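Local coordinates for putative glycyl-glycine endopeptidase lytM (PDB 3NYY), which belongs to peptidase family M23 and probably acts as a metalloendopeptidase that cleaves peptide bonds within chains, at residues K92-P97 and D105-V110; E126-M131 and P236-A241; W161-T166 and D194-M199. All coordinates share one frame; numbering follows the deposited sequence. Where two conformers were deposited one is given.

Interaction 1 of 3, residues K92-P97 and D105-V110; sequences KYFPIP and DKISYV
F94 and Y109 approach from opposite directions, and the far ends of their rings meet in the tightest part of this contact. F94 CZ lies 3.7 Å from Y109 CE1, and F94 CE1 is just as near Y109 OH, at 3.7 Å. The rings meet obliquely, with planes at 40° and centroids 5.7 Å apart. F94 CG stands trans to the main-chain nitrogen (chi1 -166°), which carries the ring toward 105-110, while P95 CD lies over one of its faces and I96 O at its edge. F94 CZ also touches I107, 3.9 Å from CD1 in one of two deposited conformers. Replacing F94 with an alanine would probably open a gap beside I107 and let the Y109 ring turn more easily. Toward D105 the contact slackens: I96 CG2 is 4.4 Å from I107 CG2, and P97 O is 4.3 Å from D105 CB. No hydrogen bond joins the two segments, but R245 bridges this loose end, bonding to I96 O, P97 O and D105 O, while the D105 carboxylate turns to S99 N. Exposed K106 makes no contact with 92-97, and its NZ forms a salt bridge with E104. This is loop-on-sheet packing: the segment after helix 77-88 lies against the short strand 107-108, paired within this chain with 128-132 of the large antiparallel sheet of the M23 fold.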
# COMPACT_ATOMS: atom_id res chain seq x y z
N LYS A 92 0.53 -2.89 22.21
CA LYS A 92 0.87 -4.28 22.56
C LYS A 92 0.70 -5.23 21.37
O LYS A 92 1.46 -6.17 21.22
CB LYS A 92 -0.06 -4.75 23.70
CG LYS A 92 0.22 -6.15 24.18
CD LYS A 92 -0.50 -6.53 25.47
CE LYS A 92 -0.07 -7.94 25.86
NZ LYS A 92 -0.98 -8.44 26.94
N TYR A 93 -0.27 -4.95 20.49
CA TYR A 93 -0.59 -5.81 19.37
C TYR A 93 -0.84 -5.04 18.06
O TYR A 93 -1.31 -3.89 18.07
CB TYR A 93 -1.85 -6.62 19.68
CG TYR A 93 -1.74 -7.65 20.74
CD1 TYR A 93 -0.95 -8.78 20.55
CD2 TYR A 93 -2.49 -7.56 21.92
CE1 TYR A 93 -0.87 -9.77 21.51
CE2 TYR A 93 -2.44 -8.54 22.87
CZ TYR A 93 -1.63 -9.64 22.68
OH TYR A 93 -1.58 -10.68 23.61
N PHE A 94 -0.48 -5.69 16.96
CA PHE A 94 -0.94 -5.31 15.63
C PHE A 94 -2.49 -5.45 15.65
O PHE A 94 -3.03 -6.27 16.39
CB PHE A 94 -0.33 -6.31 14.65
CG PHE A 94 -0.43 -5.89 13.20
CD1 PHE A 94 0.40 -4.91 12.69
CD2 PHE A 94 -1.32 -6.53 12.35
CE1 PHE A 94 0.30 -4.52 11.39
CE2 PHE A 94 -1.43 -6.15 11.00
CZ PHE A 94 -0.64 -5.14 10.54
N PRO A 95 -3.23 -4.65 14.85
CA PRO A 95 -4.69 -4.69 14.93
C PRO A 95 -5.39 -5.89 14.28
O PRO A 95 -6.58 -6.08 14.52
CB PRO A 95 -5.08 -3.40 14.22
CG PRO A 95 -3.98 -3.18 13.24
CD PRO A 95 -2.76 -3.55 14.02
N ILE A 96 -4.66 -6.68 13.49
CA ILE A 96 -5.26 -7.84 12.82
C ILE A 96 -4.64 -9.11 13.41
O ILE A 96 -3.41 -9.27 13.38
CB ILE A 96 -5.05 -7.85 11.33
CG1 ILE A 96 -5.40 -6.50 10.69
CG2 ILE A 96 -5.94 -8.98 10.69
CD1 ILE A 96 -6.79 -5.95 11.03
N PRO A 97 -5.47 -10.00 13.97
CA PRO A 97 -4.95 -11.24 14.51
C PRO A 97 -4.39 -12.16 13.46
O PRO A 97 -4.71 -12.01 12.26
CB PRO A 97 -6.18 -11.90 15.16
CG PRO A 97 -7.13 -10.85 15.41
CD PRO A 97 -6.91 -9.85 14.27
N ASP A 105 -4.93 -15.39 6.54
CA ASP A 105 -4.87 -14.22 7.42
C ASP A 105 -3.96 -13.12 6.89
O ASP A 105 -3.55 -12.23 7.65
CB ASP A 105 -4.48 -14.63 8.85
CG ASP A 105 -3.04 -15.21 8.94
OD1 ASP A 105 -2.36 -15.29 7.90
OD2 ASP A 105 -2.61 -15.58 10.08
N LYS A 106 -3.68 -13.14 5.59
CA LYS A 106 -2.71 -12.20 5.02
C LYS A 106 -3.34 -10.82 4.82
O LYS A 106 -4.52 -10.69 4.49
CB LYS A 106 -2.11 -12.70 3.69
CG LYS A 106 -1.14 -13.86 3.90
CD LYS A 106 -0.87 -14.63 2.57
CE LYS A 106 -0.33 -16.06 2.82
NZ LYS A 106 -1.30 -16.97 3.53
N ILE A 107 -2.53 -9.81 5.12
CA ILE A 107 -2.88 -8.42 4.87
C ILE A 107 -1.67 -7.73 4.25
O ILE A 107 -0.54 -8.25 4.28
CB ILE A 107 -3.34 -7.66 6.16
CG1 ILE A 107 -2.40 -7.88 7.35
CG2 ILE A 107 -4.76 -8.10 6.56
CD1 ILE A 107 -1.02 -7.24 7.25
N SER A 108 -1.90 -6.56 3.69
CA SER A 108 -0.84 -5.78 3.03
C SER A 108 -1.09 -4.33 3.35
O SER A 108 -2.24 -3.93 3.48
CB SER A 108 -0.91 -5.95 1.51
OG SER A 108 -0.71 -7.28 1.11
N TYR A 109 -0.00 -3.57 3.51
CA TYR A 109 -0.10 -2.15 3.80
C TYR A 109 1.21 -1.46 3.48
O TYR A 109 2.29 -2.08 3.54
CB TYR A 109 -0.51 -1.89 5.25
CG TYR A 109 0.49 -2.34 6.31
CD1 TYR A 109 0.56 -3.65 6.70
CD2 TYR A 109 1.31 -1.40 6.94
CE1 TYR A 109 1.48 -4.06 7.70
CE2 TYR A 109 2.21 -1.80 7.92
CZ TYR A 109 2.27 -3.10 8.30
OH TYR A 109 3.19 -3.44 9.28
N VAL A 110 1.09 -0.17 3.15
CA VAL A 110 2.23 0.67 2.81
C VAL A 110 2.16 1.98 3.59
O VAL A 110 1.13 2.30 4.20
CB VAL A 110 2.30 0.99 1.29
CG1 VAL A 110 2.51 -0.27 0.44
CG2 VAL A 110 1.07 1.76 0.84

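Interaction 2 of 3, residues E126-M131 and P236-A241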
# COMPACT_ATOMS: atom_id res chain seq x y z
N GLU A 126 -6.05 11.07 7.46
CA GLU A 126 -4.80 10.44 7.02
C GLU A 126 -4.46 9.33 8.00
O GLU A 126 -4.64 9.47 9.22
CB GLU A 126 -3.69 11.46 7.05
CG GLU A 126 -3.89 12.71 6.18
CD GLU A 126 -4.57 13.84 6.93
OE1 GLU A 126 -5.04 13.66 8.09
OE2 GLU A 126 -4.69 14.93 6.33
N GLY A 127 -3.91 8.22 7.50
CA GLY A 127 -3.54 7.10 8.37
C GLY A 127 -2.86 6.01 7.57
O GLY A 127 -2.07 6.34 6.67
N THR A 128 -3.16 4.77 7.92
CA THR A 128 -2.62 3.59 7.22
C THR A 128 -3.80 2.68 6.89
O THR A 128 -4.63 2.39 7.73
CB THR A 128 -1.60 2.86 8.04
OG1 THR A 128 -0.53 3.76 8.41
CG2 THR A 128 -1.01 1.63 7.27
N ASP A 129 -3.87 2.27 5.64
CA ASP A 129 -4.89 1.34 5.14
C ASP A 129 -4.36 -0.07 5.08
O ASP A 129 -3.43 -0.37 4.35
CB ASP A 129 -5.40 1.82 3.79
CG ASP A 129 -6.11 3.16 3.90
OD1 ASP A 129 -6.82 3.35 4.88
OD2 ASP A 129 -5.87 4.05 3.07
N ILE A 130 -4.92 -0.93 5.92
CA ILE A 130 -4.49 -2.30 6.02
C ILE A 130 -5.46 -3.16 5.17
O ILE A 130 -6.65 -3.37 5.53
CB ILE A 130 -4.42 -2.74 7.44
CG1 ILE A 130 -3.39 -1.91 8.21
CG2 ILE A 130 -4.04 -4.22 7.49
CD1 ILE A 130 -3.49 -2.10 9.72
N MSE A 131 -4.94 -3.64 4.04
CA MSE A 131 -5.75 -4.27 3.01
C MSE A 131 -5.92 -5.74 3.20
O MSE A 131 -4.96 -6.46 3.49
CB MSE A 131 -5.18 -4.00 1.60
CG MSE A 131 -4.79 -2.52 1.32
SE MSE A 131 -6.23 -1.29 1.30
CE MSE A 131 -5.37 0.27 0.47
N PRO A 236 4.94 3.50 10.96
CA PRO A 236 6.10 2.93 11.68
C PRO A 236 5.77 2.13 12.95
O PRO A 236 6.37 1.05 13.19
CB PRO A 236 7.00 4.16 11.93
CG PRO A 236 6.61 5.12 10.78
CD PRO A 236 5.12 4.94 10.70
N VAL A 237 4.79 2.60 13.72
CA VAL A 237 4.34 1.82 14.91
C VAL A 237 3.66 0.51 14.50
O VAL A 237 3.84 -0.51 15.13
CB VAL A 237 3.56 2.67 15.89
CG1 VAL A 237 2.13 2.98 15.43
CG2 VAL A 237 3.52 2.01 17.33
N LEU A 238 2.99 0.50 13.34
CA LEU A 238 2.41 -0.74 12.83
C LEU A 238 3.51 -1.71 12.48
O LEU A 238 3.39 -2.89 12.79
CB LEU A 238 1.51 -0.51 11.62
CG LEU A 238 0.13 0.04 11.93
CD1 LEU A 238 -0.57 0.60 10.69
CD2 LEU A 238 -0.80 -1.05 12.63
N ARG A 239 4.58 -1.22 11.81
CA ARG A 239 5.72 -2.08 11.46
C ARG A 239 6.37 -2.64 12.70
O ARG A 239 6.75 -3.81 12.73
CB ARG A 239 6.76 -1.32 10.65
CG ARG A 239 6.31 -0.97 9.26
CD ARG A 239 6.04 -2.17 8.40
NE ARG A 239 7.10 -3.18 8.42
CZ ARG A 239 8.13 -3.23 7.58
NH1 ARG A 239 8.31 -2.30 6.64
NH2 ARG A 239 8.97 -4.26 7.68
N TYR A 240 6.45 -1.82 13.74
CA TYR A 240 7.00 -2.24 15.04
C TYR A 240 6.18 -3.34 15.69
O TYR A 240 6.74 -4.27 16.29
CB TYR A 240 7.14 -1.01 15.95
CG TYR A 240 7.12 -1.21 17.44
CD1 TYR A 240 8.29 -1.44 18.14
CD2 TYR A 240 5.94 -1.11 18.14
CE1 TYR A 240 8.27 -1.59 19.51
CE2 TYR A 240 5.88 -1.28 19.50
CZ TYR A 240 7.07 -1.51 20.18
OH TYR A 240 7.02 -1.66 21.55
N ALA A 241 4.86 -3.28 15.52
CA ALA A 241 3.95 -4.27 16.05
C ALA A 241 3.65 -5.45 15.11
O ALA A 241 2.88 -6.32 15.48
CB ALA A 241 2.63 -3.58 16.40
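L238 pushes its CD1 methyl against T128, meeting CB and CG2 together: L238 CD1 is 3.6 Å from T128 CG2 and equally close to T128 CB. The hydroxyl oxygen is a little farther, with T128 OG1 at 3.9 Å from L238 CD1. With T128 chi1 at -57°, OG1 lies beside the backbone N, and CG2 is left anti to it, facing the helix. Two residues along the strand, I130 offers a second apolar tip. I130 CD1 lies 4.1 Å from L238 CD1 and at the same 4.1 Å from L238 CD2, so both branches of the leucine share this methyl. L238 meets both residues end-on, with CD1 anti to CA (chi2 164°), so that this branch reaches farthest toward T128. D129 between them points away, and its OD1 is hydrogen-bonded to H218 ND1; these two match positions that bind zinc in M23 relatives, so the contact probably lies beneath the metal site, on the opposite face of strand 128-132. All three touching side chains are buried, and no polar bond crosses between the segments. L238 also packs on L219, P95 and M145. Helix 235-240 therefore lies on one face of the sheet where strand 128-132 runs between 107-108 and 216-225, with helix 77-88 touching P236 and V237 through W88, while helix 113-117 flanks the strand near E126 and D129.

Interaction 3 of 3, residues W161-T166 and D194-M199; sequences WRIGIT and DLLGYM
L196 crosses I163 and I165 at a slant and fills the first shell of this buried contact alone on its segment. Its root meets the first isoleucine, with L196 CB 4.2 Å from I163 CG2, while its branches meet the second. L196 CD2 comes 4.1 Å from I165 CD1, and L196 CD1 comes as near to I165 CG1, at 4.1 Å. In I163, CG1 is trans to the main-chain N (chi1 -169°), which leaves CG2 to face L196. These are loose van der Waals contacts with no hydrogen bond across. Farther out, Y175 of strand 172-178 and L184 pack on L196, and L178 and Y181 on I163. I163 and I165, two apart on the strand, point to the same side; strand pairing of I163 with Y175 and of G164 with T151 and E152 holds the backbone. Behind L196 the chain is shaped by G197, for the two residues together face V142 of strand 141-143. This is a classic beta bulge, set in a three-stranded antiparallel sheet whose L196 packs on strand 162-166 of the larger sheet, consistent with the two-sheet beta fold of the M23 peptidases.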
# COMPACT_ATOMS: atom_id res chain seq x y z
N TRP A 161 -18.55 2.50 9.59
CA TRP A 161 -18.65 2.10 10.99
C TRP A 161 -17.24 2.19 11.58
O TRP A 161 -16.32 1.44 11.19
CB TRP A 161 -19.15 0.66 11.14
CG TRP A 161 -20.51 0.47 10.61
CD1 TRP A 161 -20.88 -0.30 9.51
CD2 TRP A 161 -21.69 1.13 11.06
NE1 TRP A 161 -22.24 -0.19 9.32
CE2 TRP A 161 -22.76 0.67 10.25
CE3 TRP A 161 -21.99 2.03 12.12
CZ2 TRP A 161 -24.06 1.13 10.42
CZ3 TRP A 161 -23.29 2.46 12.30
CH2 TRP A 161 -24.31 1.98 11.49
N ARG A 162 -17.06 3.15 12.48
CA ARG A 162 -15.80 3.36 13.12
C ARG A 162 -15.94 3.28 14.62
O ARG A 162 -17.02 3.42 15.20
CB ARG A 162 -15.13 4.68 12.69
CG ARG A 162 -15.82 6.01 13.00
CD ARG A 162 -15.60 6.40 14.47
NE ARG A 162 -15.87 7.79 14.81
CZ ARG A 162 -17.07 8.28 15.13
NH1 ARG A 162 -18.17 7.51 15.12
NH2 ARG A 162 -17.17 9.57 15.42
N ILE A 163 -14.80 3.03 15.24
CA ILE A 163 -14.71 3.00 16.68
C ILE A 163 -13.40 3.68 17.05
O ILE A 163 -12.39 3.49 16.36
CB ILE A 163 -14.86 1.55 17.26
CG1 ILE A 163 -15.02 1.57 18.78
CG2 ILE A 163 -13.76 0.62 16.77
CD1 ILE A 163 -15.52 0.22 19.34
N GLY A 164 -13.42 4.43 18.16
CA GLY A 164 -12.24 5.15 18.63
C GLY A 164 -11.94 4.78 20.08
O GLY A 164 -12.82 4.77 20.92
N ILE A 165 -10.68 4.45 20.34
CA ILE A 165 -10.19 4.06 21.66
C ILE A 165 -9.15 5.09 22.10
O ILE A 165 -8.15 5.33 21.43
CB ILE A 165 -9.49 2.68 21.58
CG1 ILE A 165 -10.39 1.58 21.04
CG2 ILE A 165 -8.88 2.28 22.96
CD1 ILE A 165 -11.74 1.43 21.73
N THR A 166 -9.35 5.65 23.28
CA THR A 166 -8.38 6.51 23.89
C THR A 166 -7.51 5.66 24.81
O THR A 166 -8.01 5.03 25.76
CB THR A 166 -9.01 7.67 24.63
OG1 THR A 166 -9.74 8.46 23.69
CG2 THR A 166 -7.92 8.59 25.30
N ASP A 194 -8.34 -7.20 22.67
CA ASP A 194 -9.80 -7.39 22.68
C ASP A 194 -10.40 -7.10 21.31
O ASP A 194 -10.01 -6.15 20.66
CB ASP A 194 -10.51 -6.49 23.68
CG ASP A 194 -10.30 -6.89 25.13
OD1 ASP A 194 -9.74 -7.97 25.40
OD2 ASP A 194 -10.71 -6.11 26.01
N LEU A 195 -11.40 -7.88 20.95
CA LEU A 195 -12.13 -7.65 19.72
C LEU A 195 -12.82 -6.30 19.72
O LEU A 195 -13.52 -5.96 20.67
CB LEU A 195 -13.16 -8.76 19.54
CG LEU A 195 -13.86 -8.78 18.19
CD1 LEU A 195 -12.94 -9.18 17.01
CD2 LEU A 195 -15.10 -9.69 18.22
N LEU A 196 -12.62 -5.54 18.65
CA LEU A 196 -13.38 -4.31 18.39
C LEU A 196 -14.47 -4.49 17.33
O LEU A 196 -15.46 -3.74 17.35
CB LEU A 196 -12.45 -3.16 17.96
CG LEU A 196 -11.40 -2.72 18.98
CD1 LEU A 196 -10.49 -1.56 18.43
CD2 LEU A 196 -12.04 -2.38 20.37
N GLY A 197 -14.30 -5.43 16.40
CA GLY A 197 -15.26 -5.64 15.32
C GLY A 197 -14.58 -6.44 14.22
O GLY A 197 -13.57 -7.08 14.48
N TYR A 198 -15.17 -6.42 13.03
CA TYR A 198 -14.64 -7.14 11.88
C TYR A 198 -14.41 -6.19 10.76
O TYR A 198 -15.21 -5.27 10.52
CB TYR A 198 -15.56 -8.28 11.41
CG TYR A 198 -15.59 -9.38 12.45
CD1 TYR A 198 -16.45 -9.28 13.55
CD2 TYR A 198 -14.74 -10.47 12.36
CE1 TYR A 198 -16.47 -10.27 14.52
CE2 TYR A 198 -14.75 -11.45 13.34
CZ TYR A 198 -15.60 -11.34 14.40
OH TYR A 198 -15.59 -12.35 15.37
N MSE A 199 -13.28 -6.42 10.08
CA MSE A 199 -12.85 -5.58 8.96
C MSE A 199 -13.93 -5.56 7.88
O MSE A 199 -14.48 -6.62 7.53
CB MSE A 199 -11.58 -6.13 8.36
CG MSE A 199 -10.94 -5.22 7.35
SE MSE A 199 -9.50 -6.06 6.37
CE MSE A 199 -8.23 -6.05 7.75

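Overall arrangement
From the N terminus, the helical region leads through helix 77-88 to residues 92-97, and interaction 1 closes a short loop at 105-110. Interaction 2 opens afterwards, at 126-131, and closes only at 236-241, holding most of the beta domain in its span. Interaction 3, between 161-166 and 194-199, is nested inside that loop. None of the three cross. Interactions 1 and 2 adjoin through the neighbouring strands 107-108 and 128-132, and both touch the second subunit. Interaction 3 is tied in by M199, whose CE packs on I96 CD1 and on I130 O. Together they join the loop after helix 77-88, the large sheet, the small sheet and helix 235-240.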